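Side-chain contacts in FAD-dependent oxidoreductase (Actinomadura kijaniata, PDB 3M9V), which belongs to the flavin-dependent acyl-CoA dehydrogenase family, takes part in the biosynthesis of D-kijanose and probably acts on a dTDP-linked sugar: residues A[42-45]-A[46-50]; A[128-131]-A[132-136]; A[145-149]-A[150-154]. One frame throughout, in Å; residues are numbered along the deposited sequence.

Interaction 1 (A[42-45]-A[46-50]); sequences AAEH and DRDGT
Ala42 O receives the amide of Asp46 at 3.0 Å (atom N) in an ordinary helical bond, while the carboxylate of Asp46 turns to a salt bridge with Arg378. Ala43 O takes the amide of Arg47 in the same way, and a water donates both to this oxygen and to Asp46 OD2. The Arg47 guanidinium lies with one face over Ala43 O, its NH2 3.9 Å from Ala43 CB. Glu44 crosses Asp48 at a slant, CG 3.7 Å from OD2. The helix ends at a Schellman-type turn: His45 O receives Thr50 N (3.1 Å, the 6→1 bond) and, weakly, Gly49 N, with Gly49 at positive phi. With CG opposite the carbonyl carbon (chi1 -69°), the His45 ring is carried over to Thr50, and ND1 donates to Thr50 OG1 at 2.8 Å, almost straight (171°) and in the ring plane. Thr50 OG1 in turn donates to a second water, which donates to Glu44 OE1 and Asp48 OD2. Those two acids stand 4.4 Å apart, OE1 to OD2, so the shared water is likely to ease their repulsion, and the chain of donors running from His45 through Thr50 probably adds to the stabilisation of both negative charges.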
ATOM      1  N   ALA A  42      16.156 -16.760 -24.026  1.00 21.89           N
ATOM      2  CA  ALA A  42      15.002 -15.947 -23.605  1.00 20.79           C
ATOM      3  C   ALA A  42      15.051 -14.521 -24.142  1.00 19.31           C
ATOM      4  O   ALA A  42      14.049 -14.029 -24.679  1.00 17.61           O
ATOM      5  CB  ALA A  42      14.806 -15.935 -22.080  1.00 19.98           C
ATOM      6  N   ALA A  43      16.210 -13.871 -24.045  1.00 18.22           N
ATOM      7  CA  ALA A  43      16.307 -12.453 -24.417  1.00 21.27           C
ATOM      8  C   ALA A  43      16.046 -12.253 -25.903  1.00 21.50           C
ATOM      9  O   ALA A  43      15.411 -11.283 -26.310  1.00 19.63           O
ATOM     10  CB  ALA A  43      17.692 -11.813 -24.048  1.00 22.23           C
ATOM     11  N   GLU A  44      16.569 -13.160 -26.729  1.00 23.11           N
ATOM     12  CA  GLU A  44      16.422 -13.002 -28.176  1.00 21.72           C
ATOM     13  C   GLU A  44      14.943 -13.180 -28.506  1.00 20.28           C
ATOM     14  O   GLU A  44      14.392 -12.435 -29.321  1.00 21.41           O
ATOM     15  CB  GLU A  44      17.219 -14.110 -28.876  1.00 25.06           C
ATOM     16  CG  GLU A  44      16.834 -14.341 -30.338  1.00 35.88           C
ATOM     17  CD  GLU A  44      17.166 -15.747 -30.857  1.00 50.45           C
ATOM     18  OE1 GLU A  44      16.350 -16.321 -31.619  1.00 52.37           O
ATOM     19  OE2 GLU A  44      18.237 -16.297 -30.508  1.00 55.05           O
ATOM     20  N   HIS A  45      14.278 -14.188 -27.946  1.00 18.63           N
ATOM     21  CA  HIS A  45      12.869 -14.398 -28.314  1.00 19.46           C
ATOM     22  C   HIS A  45      11.941 -13.269 -27.849  1.00 19.26           C
ATOM     23  O   HIS A  45      10.945 -12.950 -28.496  1.00 21.52           O
ATOM     24  CB  HIS A  45      12.380 -15.752 -27.814  1.00 18.64           C
ATOM     25  CG  HIS A  45      13.016 -16.894 -28.551  1.00 24.69           C
ATOM     26  ND1 HIS A  45      12.845 -17.083 -29.909  1.00 22.86           N
ATOM     27  CD2 HIS A  45      13.860 -17.868 -28.138  1.00 22.94           C
ATOM     28  CE1 HIS A  45      13.507 -18.161 -30.291  1.00 22.64           C
ATOM     29  NE2 HIS A  45      14.136 -18.651 -29.236  1.00 26.95           N
ATOM     30  N   ASP A  46      12.255 -12.692 -26.695  1.00 16.75           N
ATOM     31  CA  ASP A  46      11.531 -11.515 -26.237  1.00 17.89           C
ATOM     32  C   ASP A  46      11.735 -10.315 -27.155  1.00 20.12           C
ATOM     33  O   ASP A  46      10.804  -9.585 -27.481  1.00 19.91           O
ATOM     34  CB  ASP A  46      11.988 -11.176 -24.816  1.00 14.71           C
ATOM     35  CG  ASP A  46      11.425  -9.856 -24.328  1.00 17.55           C
ATOM     36  OD1 ASP A  46      10.221  -9.705 -24.053  1.00 19.56           O
ATOM     37  OD2 ASP A  46      12.190  -8.896 -24.196  1.00 24.59           O
ATOM     38  N   ARG A  47      12.985 -10.071 -27.533  1.00 22.01           N
ATOM     39  CA  ARG A  47      13.285  -8.948 -28.404  1.00 24.72           C
ATOM     40  C   ARG A  47      12.508  -9.124 -29.706  1.00 24.93           C
ATOM     41  O   ARG A  47      11.735  -8.257 -30.111  1.00 27.10           O
ATOM     42  CB  ARG A  47      14.798  -8.933 -28.617  1.00 25.68           C
ATOM     43  CG  ARG A  47      15.282  -7.878 -29.589  1.00 38.58           C
ATOM     44  CD  ARG A  47      16.816  -7.937 -29.731  1.00 49.56           C
ATOM     45  NE  ARG A  47      17.460  -8.416 -28.502  1.00 55.71           N
ATOM     46  CZ  ARG A  47      18.243  -9.491 -28.405  1.00 55.21           C
ATOM     47  NH1 ARG A  47      18.496 -10.223 -29.481  1.00 55.95           N
ATOM     48  NH2 ARG A  47      18.780  -9.847 -27.241  1.00 50.66           N
ATOM     49  N   ASP A  48      12.637 -10.274 -30.350  1.00 24.67           N
ATOM     50  CA  ASP A  48      12.000 -10.455 -31.652  1.00 25.53           C
ATOM     51  C   ASP A  48      10.532 -10.860 -31.573  1.00 24.94           C
ATOM     52  O   ASP A  48       9.883 -10.821 -32.602  1.00 22.91           O
ATOM     53  CB  ASP A  48      12.674 -11.562 -32.472  1.00 28.22           C
ATOM     54  CG  ASP A  48      14.166 -11.324 -32.687  1.00 30.09           C
ATOM     55  OD1 ASP A  48      14.580 -10.150 -32.726  1.00 33.07           O
ATOM     56  OD2 ASP A  48      14.916 -12.313 -32.800  1.00 34.98           O
ATOM     57  N   GLY A  49      10.014 -11.309 -30.432  1.00 23.67           N
ATOM     58  CA  GLY A  49       8.598 -11.671 -30.357  1.00 20.58           C
ATOM     59  C   GLY A  49       8.328 -13.021 -31.002  1.00 21.89           C
ATOM     60  O   GLY A  49       7.307 -13.209 -31.653  1.00 22.55           O
ATOM     61  N   THR A  50       9.246 -13.973 -30.867  1.00 21.94           N
ATOM     62  CA  THR A  50       9.129 -15.204 -31.640  1.00 21.85           C
ATOM     63  C   THR A  50       9.082 -16.376 -30.671  1.00 21.53           C
ATOM     64  O   THR A  50       9.652 -16.351 -29.576  1.00 20.50           O
ATOM     65  CB  THR A  50      10.358 -15.425 -32.569  1.00 21.73           C
ATOM     66  OG1 THR A  50      11.555 -15.460 -31.780  1.00 24.35           O
ATOM     67  CG2 THR A  50      10.470 -14.342 -33.650  1.00 23.16           C
TER
HETATM   68  O   HOH W   1      15.115  -9.093 -24.493  1.00 40.99           O
HETATM   69  O   HOH W   2      14.201 -14.737 -32.505  1.00 43.05           O

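Interaction 2 (A[128-131]-A[132-136]); sequences ERIL and RGMVA
With CG set opposite the carbonyl carbon in both Leu131 (chi1 -70°) and Met134 (chi1 -60°), the two side chains leave the helix side by side and point the same way. Contact is made by one leucine methyl and the thioether, CD2 of Leu131 lying 4.2 Å from SD of Met134. The methionine chain runs extended through chi2 and then bends at chi3 (53°). Nearer the backbone, Met134 CG sits 3.2 Å from Ile130 O and 4.3 Å from Ile130 CG2, so the base of the side chain rests against the preceding turn. The amide N of Met134 bonds to Ile130 O at 2.9 Å. This apolar stripe belongs to helix 121-136 of the all-helical N-terminal domain of the acyl-CoA dehydrogenase fold, and it faces helix 96-118: Ile130 and Leu131 touch Leu112, Leu131 also meets Trp116, and Met134 reaches Gln105. Replacing Met134 by an alanine removes the sulfur that meets Leu131 and the reach to Gln105, which would probably open a gap between this helix and helix 96-118. On another side of the helix, Val135 CG2 lies 3.5 Å from Leu131 O, and the Val135 amide bonds to that same oxygen. Further out, Glu128 and Arg132 run alongside each other in an i to i+4 salt bridge between OE1 and NH2, whose exact geometry is doubtful because the two atoms are modelled too close. Glu128 OE2 receives a weak hydrogen bond from Trp116 NE1.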
ATOM      1  N   GLU A 128      -8.562 -40.328 -24.915  1.00 29.88           N
ATOM      2  CA  GLU A 128      -7.509 -41.359 -24.943  1.00 30.77           C
ATOM      3  C   GLU A 128      -6.572 -41.222 -26.150  1.00 30.96           C
ATOM      4  O   GLU A 128      -5.339 -41.314 -26.050  1.00 29.26           O
ATOM      5  CB  GLU A 128      -8.081 -42.790 -24.900  1.00 31.55           C
ATOM      6  CG  GLU A 128      -6.967 -43.823 -24.905  1.00 33.72           C
ATOM      7  CD  GLU A 128      -7.388 -45.266 -24.707  1.00 38.85           C
ATOM      8  OE1 GLU A 128      -6.621 -46.128 -25.175  1.00 45.82           O
ATOM      9  OE2 GLU A 128      -8.413 -45.576 -24.067  1.00 41.43           O
ATOM     10  N   ARG A 129      -7.169 -40.969 -27.310  1.00 30.29           N
ATOM     11  CA  ARG A 129      -6.332 -40.788 -28.493  1.00 31.87           C
ATOM     12  C   ARG A 129      -5.401 -39.592 -28.325  1.00 29.47           C
ATOM     13  O   ARG A 129      -4.194 -39.681 -28.559  1.00 28.98           O
ATOM     14  CB  ARG A 129      -7.139 -40.665 -29.789  1.00 31.94           C
ATOM     15  CG  ARG A 129      -6.248 -41.036 -30.977  1.00 43.36           C
ATOM     16  CD  ARG A 129      -6.930 -41.848 -32.085  1.00 59.53           C
ATOM     17  NE  ARG A 129      -8.023 -41.120 -32.732  1.00 62.93           N
ATOM     18  CZ  ARG A 129      -9.314 -41.394 -32.566  1.00 64.97           C
ATOM     19  NH1 ARG A 129     -10.215 -40.651 -33.197  1.00 68.96           N
ATOM     20  NH2 ARG A 129      -9.705 -42.402 -31.792  1.00 60.33           N
ATOM     21  N   ILE A 130      -5.956 -38.463 -27.892  1.00 28.64           N
ATOM     22  CA  ILE A 130      -5.092 -37.295 -27.720  1.00 26.44           C
ATOM     23  C   ILE A 130      -3.957 -37.486 -26.700  1.00 24.68           C
ATOM     24  O   ILE A 130      -2.812 -37.072 -26.913  1.00 24.39           O
ATOM     25  CB  ILE A 130      -5.940 -36.059 -27.393  1.00 25.48           C
ATOM     26  CG1 ILE A 130      -6.884 -35.819 -28.570  1.00 25.30           C
ATOM     27  CG2 ILE A 130      -5.026 -34.870 -27.155  1.00 25.21           C
ATOM     28  CD1 ILE A 130      -7.928 -34.744 -28.341  1.00 31.92           C
ATOM     29  N   LEU A 131      -4.310 -38.073 -25.561  1.00 24.80           N
ATOM     30  CA  LEU A 131      -3.389 -38.319 -24.452  1.00 24.04           C
ATOM     31  C   LEU A 131      -2.217 -39.218 -24.871  1.00 25.41           C
ATOM     32  O   LEU A 131      -1.063 -38.876 -24.573  1.00 21.58           O
ATOM     33  CB  LEU A 131      -4.127 -38.885 -23.226  1.00 25.27           C
ATOM     34  CG  LEU A 131      -5.084 -37.988 -22.421  1.00 27.14           C
ATOM     35  CD1 LEU A 131      -6.025 -38.844 -21.559  1.00 24.32           C
ATOM     36  CD2 LEU A 131      -4.322 -37.024 -21.489  1.00 21.16           C
ATOM     37  N   ARG A 132      -2.464 -40.327 -25.576  1.00 23.59           N
ATOM     38  CA  ARG A 132      -1.297 -41.062 -26.083  1.00 24.54           C
ATOM     39  C   ARG A 132      -0.560 -40.246 -27.126  1.00 24.30           C
ATOM     40  O   ARG A 132       0.659 -40.279 -27.204  1.00 24.63           O
ATOM     41  CB  ARG A 132      -1.616 -42.439 -26.672  1.00 25.24           C
ATOM     42  CG  ARG A 132      -3.049 -42.876 -26.535  1.00 30.52           C
ATOM     43  CD  ARG A 132      -3.184 -44.293 -27.067  1.00 40.33           C
ATOM     44  NE  ARG A 132      -2.409 -45.209 -26.239  1.00 44.41           N
ATOM     45  CZ  ARG A 132      -2.969 -46.105 -25.435  1.00 45.31           C
ATOM     46  NH1 ARG A 132      -2.201 -46.888 -24.698  1.00 40.78           N
ATOM     47  NH2 ARG A 132      -4.293 -46.190 -25.383  1.00 44.38           N
ATOM     48  N   GLY A 133      -1.269 -39.464 -27.928  1.00 24.23           N
ATOM     49  CA  GLY A 133      -0.525 -38.480 -28.706  1.00 25.77           C
ATOM     50  C   GLY A 133       0.483 -37.633 -27.937  1.00 27.82           C
ATOM     51  O   GLY A 133       1.619 -37.412 -28.391  1.00 26.38           O
ATOM     52  N   MET A 134       0.051 -37.123 -26.781  1.00 26.04           N
ATOM     53  CA  MET A 134       0.863 -36.148 -26.046  1.00 23.74           C
ATOM     54  C   MET A 134       2.145 -36.833 -25.598  1.00 24.57           C
ATOM     55  O   MET A 134       3.232 -36.253 -25.623  1.00 23.37           O
ATOM     56  CB  MET A 134       0.089 -35.551 -24.862  1.00 21.52           C
ATOM     57  CG  MET A 134      -1.194 -34.828 -25.265  1.00 24.13           C
ATOM     58  SD  MET A 134      -2.291 -34.320 -23.918  1.00 30.57           S
ATOM     59  CE  MET A 134      -1.148 -33.406 -22.898  1.00 22.53           C
ATOM     60  N   VAL A 135       2.017 -38.082 -25.165  1.00 27.96           N
ATOM     61  CA  VAL A 135       3.210 -38.785 -24.676  1.00 29.94           C
ATOM     62  C   VAL A 135       4.210 -38.995 -25.812  1.00 31.23           C
ATOM     63  O   VAL A 135       5.431 -38.838 -25.670  1.00 31.89           O
ATOM     64  CB  VAL A 135       2.805 -40.152 -24.087  1.00 32.21           C
ATOM     65  CG1 VAL A 135       4.052 -40.927 -23.650  1.00 31.73           C
ATOM     66  CG2 VAL A 135       1.821 -39.980 -22.915  1.00 29.76           C
ATOM     67  N   ALA A 136       3.656 -39.345 -26.966  1.00 32.46           N
ATOM     68  CA  ALA A 136       4.470 -39.767 -28.103  1.00 34.98           C
ATOM     69  C   ALA A 136       5.250 -38.580 -28.652  1.00 35.71           C
ATOM     70  O   ALA A 136       6.204 -38.751 -29.405  1.00 37.64           O
ATOM     71  CB  ALA A 136       3.556 -40.340 -29.201  1.00 33.82           C
TER

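Interaction 3 (A[145-149]-A[150-154]); sequences IKDHH and TAVTT
Asp147 presents its carboxylate obliquely to Thr153, which grips both oxygens from above the carboxylate plane. OD1 of Asp147 accepts the hydroxyl OG1 of Thr153 at 2.8 Å, and OD2 accepts the Thr153 amide N at 3.2 Å, with a weak, longer bond from that amide to OD1. Placing CG opposite the carbonyl carbon (chi1 -86°) swings the group across the mouth of the loop, where CB also comes within 3.5 Å of Ala151 O. Lys169 forms a salt bridge with OD1 and a water joins OD2 to Thr153 O, so the carboxylate is tied on several sides and its rotation is restricted. At the loop tip the neighbouring rings of His148 and His149 both meet Thr150. His148 turns its edge to the threonine, CD2 lying 3.1 Å from Thr150 N, whereas Thr150 CG2 stands 4.1 Å from the centroid of the His149 ring in an off-centre CH-pi contact, 29° from the normal. His148 NE2 hangs over a face of His149, and its ND1 is held by Asp226. Ala151 N bonds to His148 O at 3.2 Å, closing a type I beta turn. Asp147, this turn and Thr153 form the connection between strands 141-147 and 154-157, which share strands 163-172 and 180-187 as neighbours in the beta domain of the acyl-CoA dehydrogenase fold; the strand that leads into it carries Ile145, a residue of the FMN site.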
ATOM      1  N   ILE A 145     -10.277 -20.233 -26.222  1.00 31.11           N
ATOM      2  CA  ILE A 145     -11.347 -19.994 -25.261  1.00 32.63           C
ATOM      3  C   ILE A 145     -12.119 -18.723 -25.592  1.00 32.39           C
ATOM      4  O   ILE A 145     -13.334 -18.745 -25.744  1.00 31.84           O
ATOM      5  CB  ILE A 145     -10.788 -19.922 -23.828  1.00 34.82           C
ATOM      6  CG1 ILE A 145     -10.118 -21.259 -23.508  1.00 35.36           C
ATOM      7  CG2 ILE A 145     -11.920 -19.575 -22.859  1.00 32.97           C
ATOM      8  CD1 ILE A 145      -9.255 -21.198 -22.264  1.00 38.18           C
ATOM      9  N   LYS A 146     -11.416 -17.615 -25.765  1.00 32.52           N
ATOM     10  CA  LYS A 146     -12.092 -16.328 -25.854  1.00 33.30           C
ATOM     11  C   LYS A 146     -12.333 -15.864 -27.283  1.00 32.75           C
ATOM     12  O   LYS A 146     -11.391 -15.763 -28.081  1.00 29.72           O
ATOM     13  CB  LYS A 146     -11.293 -15.251 -25.111  1.00 35.29           C
ATOM     14  CG  LYS A 146     -11.868 -13.839 -25.322  1.00 36.13           C
ATOM     15  CD  LYS A 146     -11.723 -12.978 -24.083  1.00 46.22           C
ATOM     16  CE  LYS A 146     -11.739 -11.490 -24.415  1.00 49.40           C
ATOM     17  NZ  LYS A 146     -10.386 -10.996 -24.029  1.00 50.30           N
ATOM     18  N   ASP A 147     -13.600 -15.590 -27.576  1.00 30.62           N
ATOM     19  CA  ASP A 147     -13.983 -15.070 -28.874  1.00 32.20           C
ATOM     20  C   ASP A 147     -13.331 -13.730 -29.145  1.00 33.51           C
ATOM     21  O   ASP A 147     -13.307 -12.880 -28.267  1.00 33.54           O
ATOM     22  CB  ASP A 147     -15.500 -14.925 -28.963  1.00 32.92           C
ATOM     23  CG  ASP A 147     -16.164 -16.207 -29.387  1.00 35.11           C
ATOM     24  OD1 ASP A 147     -15.453 -17.145 -29.803  1.00 33.21           O
ATOM     25  OD2 ASP A 147     -17.402 -16.282 -29.269  1.00 37.93           O
ATOM     26  N   HIS A 148     -12.790 -13.551 -30.344  1.00 35.11           N
ATOM     27  CA  HIS A 148     -12.443 -12.230 -30.851  1.00 38.31           C
ATOM     28  C   HIS A 148     -13.680 -11.324 -30.955  1.00 41.57           C
ATOM     29  O   HIS A 148     -14.799 -11.807 -31.118  1.00 41.21           O
ATOM     30  CB  HIS A 148     -11.823 -12.406 -32.234  1.00 37.69           C
ATOM     31  CG  HIS A 148     -11.341 -11.128 -32.846  1.00 42.07           C
ATOM     32  ND1 HIS A 148     -10.017 -10.742 -32.811  1.00 41.72           N
ATOM     33  CD2 HIS A 148     -12.005 -10.142 -33.495  1.00 42.06           C
ATOM     34  CE1 HIS A 148      -9.883  -9.581 -33.427  1.00 44.97           C
ATOM     35  NE2 HIS A 148     -11.074  -9.198 -33.854  1.00 46.01           N
ATOM     36  N   HIS A 149     -13.533 -10.003 -30.889  1.00 45.63           N
ATOM     37  CA  HIS A 149     -14.734  -9.166 -30.754  1.00 48.76           C
ATOM     38  C   HIS A 149     -15.629  -9.159 -32.000  1.00 49.60           C
ATOM     39  O   HIS A 149     -16.851  -9.035 -31.908  1.00 50.43           O
ATOM     40  CB  HIS A 149     -14.393  -7.760 -30.247  1.00 49.10           C
ATOM     41  CG  HIS A 149     -13.638  -6.923 -31.231  1.00 53.84           C
ATOM     42  ND1 HIS A 149     -14.260  -6.230 -32.249  1.00 59.68           N
ATOM     43  CD2 HIS A 149     -12.311  -6.686 -31.367  1.00 57.70           C
ATOM     44  CE1 HIS A 149     -13.349  -5.590 -32.963  1.00 60.08           C
ATOM     45  NE2 HIS A 149     -12.160  -5.848 -32.448  1.00 59.21           N
ATOM     46  N   THR A 150     -15.036  -9.348 -33.174  1.00 50.22           N
ATOM     47  CA  THR A 150     -15.808  -9.446 -34.413  1.00 50.60           C
ATOM     48  C   THR A 150     -16.629 -10.720 -34.645  1.00 49.45           C
ATOM     49  O   THR A 150     -17.295 -10.805 -35.678  1.00 50.40           O
ATOM     50  CB  THR A 150     -14.914  -9.342 -35.667  1.00 50.85           C
ATOM     51  OG1 THR A 150     -14.206 -10.576 -35.846  1.00 52.57           O
ATOM     52  CG2 THR A 150     -13.935  -8.171 -35.589  1.00 52.47           C
ATOM     53  N   ALA A 151     -16.618 -11.691 -33.734  1.00 47.29           N
ATOM     54  CA  ALA A 151     -17.099 -13.037 -34.052  1.00 44.84           C
ATOM     55  C   ALA A 151     -17.670 -13.787 -32.862  1.00 43.23           C
ATOM     56  O   ALA A 151     -17.155 -13.671 -31.756  1.00 43.85           O
ATOM     57  CB  ALA A 151     -15.980 -13.885 -34.647  1.00 44.55           C
ATOM     58  N   VAL A 152     -18.710 -14.584 -33.078  1.00 40.79           N
ATOM     59  CA  VAL A 152     -19.136 -15.547 -32.072  1.00 39.51           C
ATOM     60  C   VAL A 152     -18.971 -16.980 -32.590  1.00 39.59           C
ATOM     61  O   VAL A 152     -19.644 -17.391 -33.539  1.00 39.19           O
ATOM     62  CB  VAL A 152     -20.569 -15.276 -31.605  1.00 40.47           C
ATOM     63  CG1 VAL A 152     -21.424 -14.895 -32.806  1.00 43.48           C
ATOM     64  CG2 VAL A 152     -21.138 -16.465 -30.851  1.00 39.30           C
ATOM     65  N   THR A 153     -18.078 -17.752 -31.975  1.00 36.04           N
ATOM     66  CA  THR A 153     -17.622 -18.980 -32.610  1.00 32.71           C
ATOM     67  C   THR A 153     -18.741 -20.008 -32.483  1.00 33.96           C
ATOM     68  O   THR A 153     -19.125 -20.378 -31.374  1.00 33.31           O
ATOM     69  CB  THR A 153     -16.329 -19.493 -31.955  1.00 33.01           C
ATOM     70  OG1 THR A 153     -15.282 -18.555 -32.215  1.00 25.63           O
ATOM     71  CG2 THR A 153     -15.935 -20.862 -32.515  1.00 30.14           C
ATOM     72  N   THR A 154     -19.252 -20.487 -33.616  1.00 32.96           N
ATOM     73  CA  THR A 154     -20.467 -21.307 -33.613  1.00 33.18           C
ATOM     74  C   THR A 154     -20.270 -22.589 -34.418  1.00 31.74           C
ATOM     75  O   THR A 154     -19.544 -22.611 -35.411  1.00 32.25           O
ATOM     76  CB  THR A 154     -21.664 -20.511 -34.196  1.00 32.31           C
ATOM     77  OG1 THR A 154     -21.299 -20.032 -35.489  1.00 40.07           O
ATOM     78  CG2 THR A 154     -21.868 -19.230 -33.431  1.00 35.79           C
TER
HETATM   79  O   HOH W   3     -18.707 -19.160 -28.986  1.00 46.68           O

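The three contacts follow one another along the chain without touching. Interactions 1 and 2 lie in the N-terminal helical domain, with centres about 30 Å apart; interaction 3 belongs to the middle domain, its nearest atoms about 14 Å from interaction 2 and about 18 Å from interaction 1. Interaction 2 is closest to the nucleotide: the side chain of Leu131 is about 10 Å from bound dTDP and about 7 Å from that of the dTDP-binding Glu115. The Asp147 side chain is about 12 Å from dTDP and about 7 Å from that of Asn184, another dTDP-binding residue, while Ile145 belongs to the flavin site, empty here. Interaction 1 lies away from both sites.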